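Local coordinates for uncharacterized protein (Jannaschia sp. CCS1, PDB 2PYQ) that is of unknown function and belongs to the DUF2853 family, folding as a compact, all-helical single chain, at residues S75-Y87 and A97-K109. Numbering follows the deposited sequence.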
loop_
_atom_site.group_PDB
_atom_site.type_symbol
_atom_site.label_atom_id
_atom_site.label_comp_id
_atom_site.label_asym_id
_atom_site.label_seq_id
_atom_site.Cartn_x
_atom_site.Cartn_y
_atom_site.Cartn_z
ATOM N N SER A 75 14.143 -5.944 9.213
ATOM C CA SER A 75 13.912 -5.022 8.082
ATOM C C SER A 75 12.439 -4.969 7.627
ATOM O O SER A 75 12.023 -3.965 7.077
ATOM C CB SER A 75 14.799 -5.375 6.912
ATOM O OG SER A 75 14.480 -6.645 6.416
ATOM N N LEU A 76 11.662 -6.040 7.866
ATOM C CA LEU A 76 10.248 -6.080 7.414
ATOM C C LEU A 76 9.359 -5.123 8.187
ATOM O O LEU A 76 8.746 -4.238 7.601
ATOM C CB LEU A 76 9.688 -7.498 7.443
ATOM C CG LEU A 76 10.427 -8.504 6.558
ATOM C CD1 LEU A 76 9.568 -9.785 6.437
ATOM C CD2 LEU A 76 10.760 -8.000 5.165
HETATM N N MSE A 77 9.327 -5.278 9.502
HETATM C CA MSE A 77 8.566 -4.321 10.317
HETATM C C MSE A 77 9.188 -2.924 10.224
HETATM O O MSE A 77 8.482 -1.950 10.273
HETATM C CB MSE A 77 8.445 -4.792 11.759
HETATM C CG MSE A 77 7.472 -3.994 12.591
HETATM SE SE MSE A 77 5.659 -3.961 11.835
HETATM C CE MSE A 77 5.270 -5.826 11.899
ATOM N N GLY A 78 10.497 -2.833 10.075
ATOM C CA GLY A 78 11.161 -1.530 9.878
ATOM C C GLY A 78 10.643 -0.846 8.637
ATOM O O GLY A 78 10.369 0.353 8.649
ATOM N N GLY A 79 10.490 -1.613 7.565
ATOM C CA GLY A 79 9.939 -1.098 6.299
ATOM C C GLY A 79 8.477 -0.694 6.434
ATOM O O GLY A 79 8.080 0.329 5.906
ATOM N N ILE A 80 7.694 -1.505 7.143
ATOM C CA ILE A 80 6.274 -1.205 7.393
ATOM C C ILE A 80 6.173 0.108 8.208
ATOM O O ILE A 80 5.431 1.012 7.839
ATOM C CB ILE A 80 5.546 -2.355 8.087
ATOM C CG1 ILE A 80 5.433 -3.531 7.118
ATOM C CG2 ILE A 80 4.134 -1.914 8.509
ATOM C CD1 ILE A 80 5.055 -4.838 7.748
ATOM N N GLN A 81 6.969 0.212 9.268
ATOM C CA GLN A 81 6.973 1.415 10.109
ATOM C C GLN A 81 7.346 2.651 9.287
ATOM O O GLN A 81 6.685 3.708 9.411
ATOM C CB GLN A 81 7.857 1.239 11.352
ATOM C CG GLN A 81 7.198 0.272 12.350
ATOM C CD GLN A 81 8.096 -0.151 13.521
ATOM O OE1 GLN A 81 7.574 -0.508 14.604
ATOM N NE2 GLN A 81 9.435 -0.121 13.334
ATOM N N SER A 82 8.354 2.509 8.417
ATOM C CA SER A 82 8.820 3.585 7.533
ATOM C C SER A 82 7.719 4.088 6.597
ATOM O O SER A 82 7.491 5.297 6.500
ATOM C CB SER A 82 10.033 3.147 6.715
ATOM O OG SER A 82 10.453 4.208 5.847
ATOM N N VAL A 83 7.047 3.170 5.908
ATOM C CA VAL A 83 6.016 3.591 4.954
ATOM C C VAL A 83 4.814 4.180 5.669
ATOM O O VAL A 83 4.254 5.147 5.162
ATOM C CB VAL A 83 5.642 2.518 3.915
ATOM C CG1 VAL A 83 6.888 2.090 3.158
ATOM C CG2 VAL A 83 4.956 1.341 4.551
ATOM N N ILE A 84 4.450 3.656 6.860
ATOM C CA ILE A 84 3.334 4.214 7.627
ATOM C C ILE A 84 3.689 5.662 8.077
ATOM O O ILE A 84 2.860 6.551 7.997
ATOM C CB ILE A 84 2.949 3.329 8.812
ATOM C CG1 ILE A 84 2.338 2.021 8.329
ATOM C CG2 ILE A 84 1.964 4.054 9.740
ATOM C CD1 ILE A 84 1.037 2.122 7.580
ATOM N N GLU A 85 4.927 5.866 8.502
ATOM C CA GLU A 85 5.405 7.201 8.896
ATOM C C GLU A 85 5.398 8.173 7.707
ATOM O O GLU A 85 4.987 9.341 7.853
ATOM C CB GLU A 85 6.803 7.131 9.552
ATOM C CG GLU A 85 7.394 8.476 9.970
ATOM N N THR A 86 5.830 7.695 6.541
ATOM C CA THR A 86 5.842 8.474 5.295
ATOM C C THR A 86 4.417 8.905 4.914
ATOM O O THR A 86 4.184 10.087 4.624
ATOM C CB THR A 86 6.498 7.722 4.166
ATOM O OG1 THR A 86 7.883 7.518 4.519
ATOM C CG2 THR A 86 6.435 8.490 2.847
ATOM N N TYR A 87 3.468 7.978 4.989
ATOM C CA TYR A 87 2.056 8.254 4.665
ATOM C C TYR A 87 1.540 9.329 5.637
ATOM O O TYR A 87 0.802 10.242 5.230
ATOM C CB TYR A 87 1.202 6.988 4.770
ATOM C CG TYR A 87 0.034 6.885 3.788
ATOM C CD1 TYR A 87 -0.677 8.005 3.311
ATOM C CD2 TYR A 87 -0.425 5.616 3.402
ATOM C CE1 TYR A 87 -1.755 7.860 2.440
ATOM C CE2 TYR A 87 -1.481 5.474 2.557
ATOM C CZ TYR A 87 -2.138 6.576 2.064
ATOM O OH TYR A 87 -3.217 6.425 1.229
ATOM N N ALA A 97 -3.785 -0.231 -0.872
ATOM C CA ALA A 97 -3.071 -0.230 -2.165
ATOM C C ALA A 97 -1.860 0.706 -2.132
ATOM O O ALA A 97 -0.805 0.350 -2.653
ATOM C CB ALA A 97 -4.030 0.147 -3.341
ATOM N N VAL A 98 -2.009 1.875 -1.494
ATOM C CA VAL A 98 -0.915 2.837 -1.384
ATOM C C VAL A 98 0.190 2.271 -0.493
ATOM O O VAL A 98 1.371 2.364 -0.835
ATOM C CB VAL A 98 -1.403 4.197 -0.875
ATOM C CG1 VAL A 98 -0.221 5.135 -0.646
ATOM C CG2 VAL A 98 -2.426 4.797 -1.865
ATOM N N VAL A 99 -0.190 1.654 0.610
ATOM C CA VAL A 99 0.793 1.013 1.520
ATOM C C VAL A 99 1.540 -0.115 0.813
ATOM O O VAL A 99 2.768 -0.203 0.889
ATOM C CB VAL A 99 0.115 0.509 2.810
ATOM C CG1 VAL A 99 1.101 -0.315 3.688
ATOM C CG2 VAL A 99 -0.457 1.699 3.577
ATOM N N TYR A 100 0.804 -0.964 0.108
ATOM C CA TYR A 100 1.401 -2.089 -0.654
ATOM C C TYR A 100 2.328 -1.576 -1.750
ATOM O O TYR A 100 3.406 -2.118 -1.932
ATOM C CB TYR A 100 0.318 -3.040 -1.184
ATOM C CG TYR A 100 -0.299 -3.950 -0.112
ATOM C CD1 TYR A 100 -0.185 -3.684 1.268
ATOM C CD2 TYR A 100 -1.084 -5.052 -0.500
ATOM C CE1 TYR A 100 -0.754 -4.500 2.233
ATOM C CE2 TYR A 100 -1.705 -5.886 0.483
ATOM C CZ TYR A 100 -1.509 -5.600 1.842
ATOM O OH TYR A 100 -2.093 -6.401 2.829
ATOM N N TYR A 101 1.928 -0.533 -2.458
ATOM C CA TYR A 101 2.750 0.084 -3.488
ATOM C C TYR A 101 4.063 0.563 -2.866
ATOM O O TYR A 101 5.136 0.285 -3.377
ATOM C CB TYR A 101 2.009 1.266 -4.129
ATOM C CG TYR A 101 2.844 2.085 -5.094
ATOM C CD1 TYR A 101 3.695 3.114 -4.627
ATOM C CD2 TYR A 101 2.803 1.848 -6.455
ATOM C CE1 TYR A 101 4.473 3.868 -5.489
ATOM C CE2 TYR A 101 3.569 2.607 -7.344
ATOM C CZ TYR A 101 4.411 3.608 -6.854
ATOM O OH TYR A 101 5.175 4.328 -7.745
HETATM N N MSE A 102 3.950 1.295 -1.754
HETATM C CA MSE A 102 5.156 1.847 -1.082
HETATM C C MSE A 102 6.082 0.736 -0.588
HETATM O O MSE A 102 7.290 0.869 -0.729
HETATM C CB MSE A 102 4.788 2.827 0.040
HETATM C CG MSE A 102 4.379 4.191 -0.477
HETATM SE SE MSE A 102 4.316 5.482 0.998
HETATM C CE MSE A 102 2.905 4.924 1.321
ATOM N N LEU A 103 5.537 -0.325 -0.025
ATOM C CA LEU A 103 6.364 -1.448 0.427
ATOM C C LEU A 103 7.069 -2.136 -0.757
ATOM O O LEU A 103 8.247 -2.491 -0.665
ATOM C CB LEU A 103 5.549 -2.469 1.208
ATOM C CG LEU A 103 5.052 -1.981 2.584
ATOM C CD1 LEU A 103 4.013 -2.917 3.119
ATOM C CD2 LEU A 103 6.229 -1.839 3.553
ATOM N N THR A 104 6.337 -2.347 -1.848
ATOM C CA THR A 104 6.921 -2.950 -3.065
ATOM C C THR A 104 8.126 -2.130 -3.580
ATOM O O THR A 104 9.210 -2.708 -3.875
ATOM C CB THR A 104 5.840 -3.112 -4.166
ATOM O OG1 THR A 104 4.771 -3.925 -3.661
ATOM C CG2 THR A 104 6.424 -3.779 -5.381
ATOM N N LYS A 105 7.938 -0.818 -3.707
ATOM C CA LYS A 105 9.036 0.133 -3.987
ATOM C C LYS A 105 10.200 0.062 -2.983
ATOM O O LYS A 105 11.321 -0.000 -3.376
ATOM C CB LYS A 105 8.536 1.564 -4.091
ATOM C CG LYS A 105 7.726 1.919 -5.258
ATOM C CD LYS A 105 8.240 1.370 -6.405
ATOM C CE LYS A 105 8.277 2.338 -7.432
ATOM N NZ LYS A 105 9.615 2.255 -8.098
ATOM N N HIS A 106 9.852 0.092 -1.705
ATOM C CA HIS A 106 10.842 0.151 -0.617
ATOM C C HIS A 106 11.768 -1.040 -0.609
ATOM O O HIS A 106 12.957 -0.887 -0.396
ATOM C CB HIS A 106 10.114 0.228 0.732
ATOM C CG HIS A 106 11.012 0.224 1.905
ATOM N ND1 HIS A 106 11.638 1.371 2.356
ATOM C CD2 HIS A 106 11.354 -0.761 2.772
ATOM C CE1 HIS A 106 12.380 1.059 3.423
ATOM N NE2 HIS A 106 12.229 -0.218 3.685
ATOM N N PHE A 107 11.225 -2.219 -0.898
ATOM C CA PHE A 107 11.977 -3.448 -0.963
ATOM C C PHE A 107 12.472 -3.816 -2.382
ATOM O O PHE A 107 13.075 -4.849 -2.531
ATOM C CB PHE A 107 11.197 -4.593 -0.336
ATOM C CG PHE A 107 11.022 -4.469 1.163
ATOM C CD1 PHE A 107 12.093 -4.642 2.015
ATOM C CD2 PHE A 107 9.776 -4.170 1.712
ATOM C CE1 PHE A 107 11.929 -4.552 3.381
ATOM C CE2 PHE A 107 9.606 -4.075 3.068
ATOM C CZ PHE A 107 10.693 -4.257 3.907
ATOM N N GLY A 108 12.243 -2.985 -3.404
ATOM C CA GLY A 108 12.711 -3.265 -4.748
ATOM C C GLY A 108 12.108 -4.498 -5.411
ATOM O O GLY A 108 12.754 -5.145 -6.233
ATOM N N LYS A 109 10.829 -4.748 -5.128
ATOM C CA LYS A 109 10.105 -5.944 -5.580
ATOM C C LYS A 109 9.077 -5.681 -6.682
ATOM O O LYS A 109 8.195 -6.484 -6.888
ATOM C CB LYS A 109 9.440 -6.599 -4.365
ATOM C CG LYS A 109 10.398 -7.254 -3.384
ATOM C CD LYS A 109 11.016 -8.493 -3.984
ATOM C CE LYS A 109 11.837 -9.262 -3.009
ATOM N NZ LYS A 109 12.340 -10.478 -3.708
HETATM O O HOH W 1 13.342 -1.948 5.668
#
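Val83 of helix 74-87 packs between Met102 and Leu103 of helix 96-106; the axes of 75-87 and 97-106 approach to 9.7 Å, with N-to-C directions 126° apart. In the conformer given, both Val83 methyls face Leu103, CG2 meeting Leu103 CD2 at 3.6 Å, roughly at right angles. CG1 also reaches Met102 CB at 3.8 Å, the two side chains running alongside in opposite senses. Toward the C-terminal end of 75-87, the Tyr87 ring lies across Val98, CE2 standing 3.5 Å from Val98 CG1, while Val99 CG2 abuts the rim of the ring. The Tyr87 hydroxyl is held by Asp15 and the backbone N of Tyr95, tying this end to helix 4-18. At the other end, side-chain-less Gly79 lets His106 and Phe107 come close, its CA being 3.6 Å from His106 NE2. His106 CD2 sits over one face of the Phe107 ring, whose edge meets Ser75 O. A water donates to Ser75 O and hydrogen-bonds His106 NE2. Cohesion in this steeply crossed, roughly antiparallel helix pair of the all-helical fold is thus chiefly apolar, with a water-mediated polar link at the more exposed end.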